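Amidohydrolase (Brucella melitensis biovar Abortus, PDB 4F0L) probably acts as a metal-dependent deaminase of the amidohydrolase family, holding an iron(III) ion in its TIM-barrel-type fold. Local coordinates at residues 108-119 with 438-449. Residues are numbered along the deposited sequence; the frame is centred on the assembly and turned at random.
Sequences AVALRLYVDMLE and RHRLRDEAERAF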
# COMPACT_ATOMS: atom_id res chain seq x y z
N ALA B 108 -2.45 7.82 25.99
CA ALA B 108 -1.55 8.50 25.05
C ALA B 108 -1.44 7.81 23.70
O ALA B 108 -1.52 8.46 22.65
CB ALA B 108 -0.16 8.65 25.66
N VAL B 109 -1.26 6.50 23.72
CA VAL B 109 -1.23 5.69 22.51
C VAL B 109 -2.57 5.76 21.74
O VAL B 109 -2.57 6.00 20.52
CB VAL B 109 -0.87 4.24 22.81
CG1 VAL B 109 -1.00 3.38 21.57
CG2 VAL B 109 0.55 4.18 23.40
N ALA B 110 -3.68 5.55 22.44
CA ALA B 110 -5.00 5.62 21.79
C ALA B 110 -5.27 7.00 21.20
O ALA B 110 -5.80 7.11 20.11
CB ALA B 110 -6.09 5.25 22.79
N LEU B 111 -4.91 8.05 21.92
CA LEU B 111 -5.10 9.39 21.36
C LEU B 111 -4.35 9.57 20.05
O LEU B 111 -4.94 10.01 19.05
CB LEU B 111 -4.74 10.50 22.36
CG LEU B 111 -4.82 11.94 21.82
CD1 LEU B 111 -6.22 12.27 21.35
CD2 LEU B 111 -4.33 12.96 22.85
N ARG B 112 -3.06 9.21 20.03
CA ARG B 112 -2.27 9.44 18.83
C ARG B 112 -2.76 8.57 17.67
O ARG B 112 -2.72 9.00 16.51
CB ARG B 112 -0.78 9.20 19.10
CG ARG B 112 0.14 9.56 17.96
CD ARG B 112 0.07 11.06 17.65
NE ARG B 112 0.80 11.46 16.45
CZ ARG B 112 0.34 11.35 15.19
NH1 ARG B 112 -0.85 10.84 14.92
NH2 ARG B 112 1.10 11.74 14.18
N LEU B 113 -3.21 7.37 17.98
CA LEU B 113 -3.87 6.52 16.99
C LEU B 113 -5.14 7.13 16.40
O LEU B 113 -5.34 7.13 15.16
CB LEU B 113 -4.24 5.20 17.61
CG LEU B 113 -5.13 4.32 16.74
CD1 LEU B 113 -4.47 4.00 15.41
CD2 LEU B 113 -5.61 3.05 17.49
N TYR B 114 -5.98 7.66 17.27
CA TYR B 114 -7.25 8.21 16.80
C TYR B 114 -6.99 9.49 15.99
O TYR B 114 -7.71 9.76 15.03
CB TYR B 114 -8.25 8.42 17.96
CG TYR B 114 -8.65 7.12 18.70
CD1 TYR B 114 -8.58 5.88 18.07
CD2 TYR B 114 -9.10 7.15 20.01
CE1 TYR B 114 -8.92 4.71 18.74
CE2 TYR B 114 -9.45 6.01 20.66
CZ TYR B 114 -9.36 4.79 20.03
OH TYR B 114 -9.69 3.62 20.69
N VAL B 115 -5.96 10.26 16.35
CA VAL B 115 -5.55 11.38 15.51
C VAL B 115 -5.13 10.90 14.10
O VAL B 115 -5.53 11.47 13.07
CB VAL B 115 -4.45 12.20 16.18
CG1 VAL B 115 -3.68 13.04 15.13
CG2 VAL B 115 -5.02 13.06 17.31
N ASP B 116 -4.29 9.88 14.06
CA ASP B 116 -3.86 9.28 12.80
C ASP B 116 -5.10 8.80 11.97
O ASP B 116 -5.23 9.06 10.76
CB ASP B 116 -2.92 8.12 13.14
CG ASP B 116 -1.78 7.97 12.19
OD1 ASP B 116 -2.06 8.13 10.98
OD2 ASP B 116 -0.63 7.63 12.64
N MET B 117 -6.02 8.09 12.62
CA MET B 117 -7.26 7.64 11.94
C MET B 117 -8.06 8.83 11.40
O MET B 117 -8.47 8.82 10.27
CB MET B 117 -8.15 6.85 12.89
CG MET B 117 -7.62 5.44 13.22
SD MET B 117 -8.76 4.58 14.30
CE MET B 117 -8.08 2.91 14.31
N LEU B 118 -8.25 9.86 12.22
CA LEU B 118 -8.99 11.06 11.78
C LEU B 118 -8.31 11.70 10.58
O LEU B 118 -8.98 12.03 9.60
CB LEU B 118 -9.16 12.07 12.92
CG LEU B 118 -10.29 11.77 13.92
CD1 LEU B 118 -10.17 12.55 15.21
CD2 LEU B 118 -11.66 12.08 13.25
N GLU B 119 -6.99 11.82 10.62
CA GLU B 119 -6.24 12.38 9.50
C GLU B 119 -6.33 11.53 8.20
O GLU B 119 -6.23 12.04 7.10
CB GLU B 119 -4.79 12.63 9.89
CG GLU B 119 -4.58 13.76 10.90
CD GLU B 119 -3.10 14.06 11.16
OE1 GLU B 119 -2.24 13.32 10.60
OE2 GLU B 119 -2.78 15.05 11.90
N ARG B 438 -4.13 17.96 8.63
CA ARG B 438 -3.57 18.06 9.99
C ARG B 438 -4.67 18.15 11.06
O ARG B 438 -5.52 19.04 11.04
CB ARG B 438 -2.67 19.28 10.05
CG ARG B 438 -2.10 19.56 11.43
CD ARG B 438 -1.29 20.87 11.45
NE ARG B 438 0.06 20.65 10.98
CZ ARG B 438 1.06 20.19 11.71
NH1 ARG B 438 0.91 19.91 12.99
NH2 ARG B 438 2.26 20.02 11.16
N HIS B 439 -4.62 17.23 12.01
CA HIS B 439 -5.46 17.30 13.20
C HIS B 439 -5.02 18.42 14.07
O HIS B 439 -3.83 18.61 14.30
CB HIS B 439 -5.38 15.99 13.99
CG HIS B 439 -6.44 15.84 15.08
ND1 HIS B 439 -6.33 16.46 16.29
CD2 HIS B 439 -7.60 15.09 15.13
CE1 HIS B 439 -7.38 16.13 17.05
NE2 HIS B 439 -8.17 15.29 16.34
N ARG B 440 -6.01 19.13 14.61
CA ARG B 440 -5.75 20.26 15.47
C ARG B 440 -4.84 19.96 16.69
O ARG B 440 -4.23 20.86 17.17
CB ARG B 440 -7.09 20.88 15.92
CG ARG B 440 -8.01 19.91 16.64
CD ARG B 440 -9.32 20.56 17.06
NE ARG B 440 -9.38 20.68 18.53
CZ ARG B 440 -9.52 19.64 19.38
NH1 ARG B 440 -9.54 19.90 20.66
NH2 ARG B 440 -9.65 18.35 18.97
N LEU B 441 -4.76 18.72 17.16
CA LEU B 441 -3.88 18.33 18.29
C LEU B 441 -2.72 17.34 17.93
O LEU B 441 -2.16 16.65 18.80
CB LEU B 441 -4.77 17.66 19.36
CG LEU B 441 -5.85 18.45 20.12
CD1 LEU B 441 -6.49 17.62 21.24
CD2 LEU B 441 -5.28 19.75 20.67
N ARG B 442 -2.35 17.25 16.64
CA ARG B 442 -1.35 16.25 16.23
C ARG B 442 -0.06 16.35 17.03
O ARG B 442 0.43 15.36 17.58
CB ARG B 442 -1.03 16.35 14.72
CG ARG B 442 -0.02 15.31 14.22
CD ARG B 442 0.74 15.75 12.98
NE ARG B 442 -0.12 15.76 11.79
CZ ARG B 442 0.26 16.13 10.57
NH1 ARG B 442 1.48 16.58 10.34
NH2 ARG B 442 -0.60 16.04 9.56
N ASP B 443 0.51 17.56 17.11
CA ASP B 443 1.84 17.71 17.72
C ASP B 443 1.84 17.41 19.23
O ASP B 443 2.74 16.78 19.74
CB ASP B 443 2.39 19.09 17.43
CG ASP B 443 2.67 19.30 15.94
OD1 ASP B 443 2.77 18.31 15.19
OD2 ASP B 443 2.83 20.46 15.53
N GLU B 444 0.80 17.86 19.92
CA GLU B 444 0.67 17.59 21.34
C GLU B 444 0.47 16.08 21.57
O GLU B 444 1.13 15.45 22.42
CB GLU B 444 -0.54 18.36 21.92
CG GLU B 444 -0.54 19.89 21.81
CD GLU B 444 -1.08 20.48 20.49
OE1 GLU B 444 -1.22 19.76 19.49
OE2 GLU B 444 -1.31 21.72 20.45
N ALA B 445 -0.41 15.47 20.78
CA ALA B 445 -0.63 14.03 20.89
C ALA B 445 0.64 13.25 20.62
O ALA B 445 0.95 12.28 21.32
CB ALA B 445 -1.74 13.58 19.96
N GLU B 446 1.40 13.69 19.62
CA GLU B 446 2.68 13.05 19.28
C GLU B 446 3.72 13.11 20.39
O GLU B 446 4.42 12.12 20.66
CB GLU B 446 3.24 13.68 18.00
CG GLU B 446 4.56 13.10 17.54
CD GLU B 446 4.47 11.63 17.13
OE1 GLU B 446 3.37 11.02 17.11
OE2 GLU B 446 5.54 11.08 16.83
N ARG B 447 3.86 14.28 21.01
CA ARG B 447 4.82 14.39 22.14
C ARG B 447 4.47 13.40 23.24
O ARG B 447 5.35 12.73 23.77
CB ARG B 447 4.88 15.81 22.70
CG ARG B 447 5.72 16.76 21.88
CD ARG B 447 5.88 18.13 22.58
NE ARG B 447 4.65 18.94 22.53
CZ ARG B 447 4.29 19.74 21.52
NH1 ARG B 447 3.14 20.41 21.57
NH2 ARG B 447 5.08 19.92 20.47
N ALA B 448 3.20 13.30 23.59
CA ALA B 448 2.79 12.37 24.63
C ALA B 448 3.00 10.90 24.17
O ALA B 448 3.44 10.06 24.96
CB ALA B 448 1.34 12.63 25.03
N PHE B 449 2.73 10.63 22.90
CA PHE B 449 2.96 9.30 22.35
C PHE B 449 4.43 8.89 22.40
O PHE B 449 4.74 7.77 22.81
CB PHE B 449 2.44 9.24 20.91
CG PHE B 449 2.72 7.95 20.20
CD1 PHE B 449 2.15 6.76 20.63
CD2 PHE B 449 3.55 7.93 19.08
CE1 PHE B 449 2.42 5.56 19.98
CE2 PHE B 449 3.80 6.73 18.43
CZ PHE B 449 3.24 5.54 18.88
O HOH W 1 -1.03 11.17 22.89
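The Glu119 carboxylate meets Arg442 and the backbone of His439 through a single oxygen. Its OE2 accepts two nearly straight hydrogen bonds: Arg442 NE, in a salt bridge at 2.8 Å, takes the syn lone pair, and the backbone N of His439, at 2.9 Å, comes to the anti side, somewhat out of the carboxylate plane. In a second salt bridge, Arg112 sits as a knob among Arg442, Ala445, Glu446 and Phe449; its NE lies 2.7 Å from Glu446 OE1, but the hydrogen bond is weak (130°).

The rest of the contact is largely apolar. Val115 CG2 stands over the centre of the His439 ring in a CH-pi contact, 3.7 Å from the centroid, while Leu118 CD1 meets the ring edge. Ala445 CB rests 3.9 Å from Leu111 CD2, and Phe449 packs against Val109 and the Arg112 methylenes. Among polar groups, His439 NE2 is hydrogen-bonded to Ala157 O, and one water donates to both Ala108 O and Ala445 O.

Through these contacts the C-terminal helix 442-457 packs roughly antiparallel (143°) on helix 103-119. Glu446 OE1 is shared by Arg112 and Arg402 of the second subunit, and probably offsets their like charges.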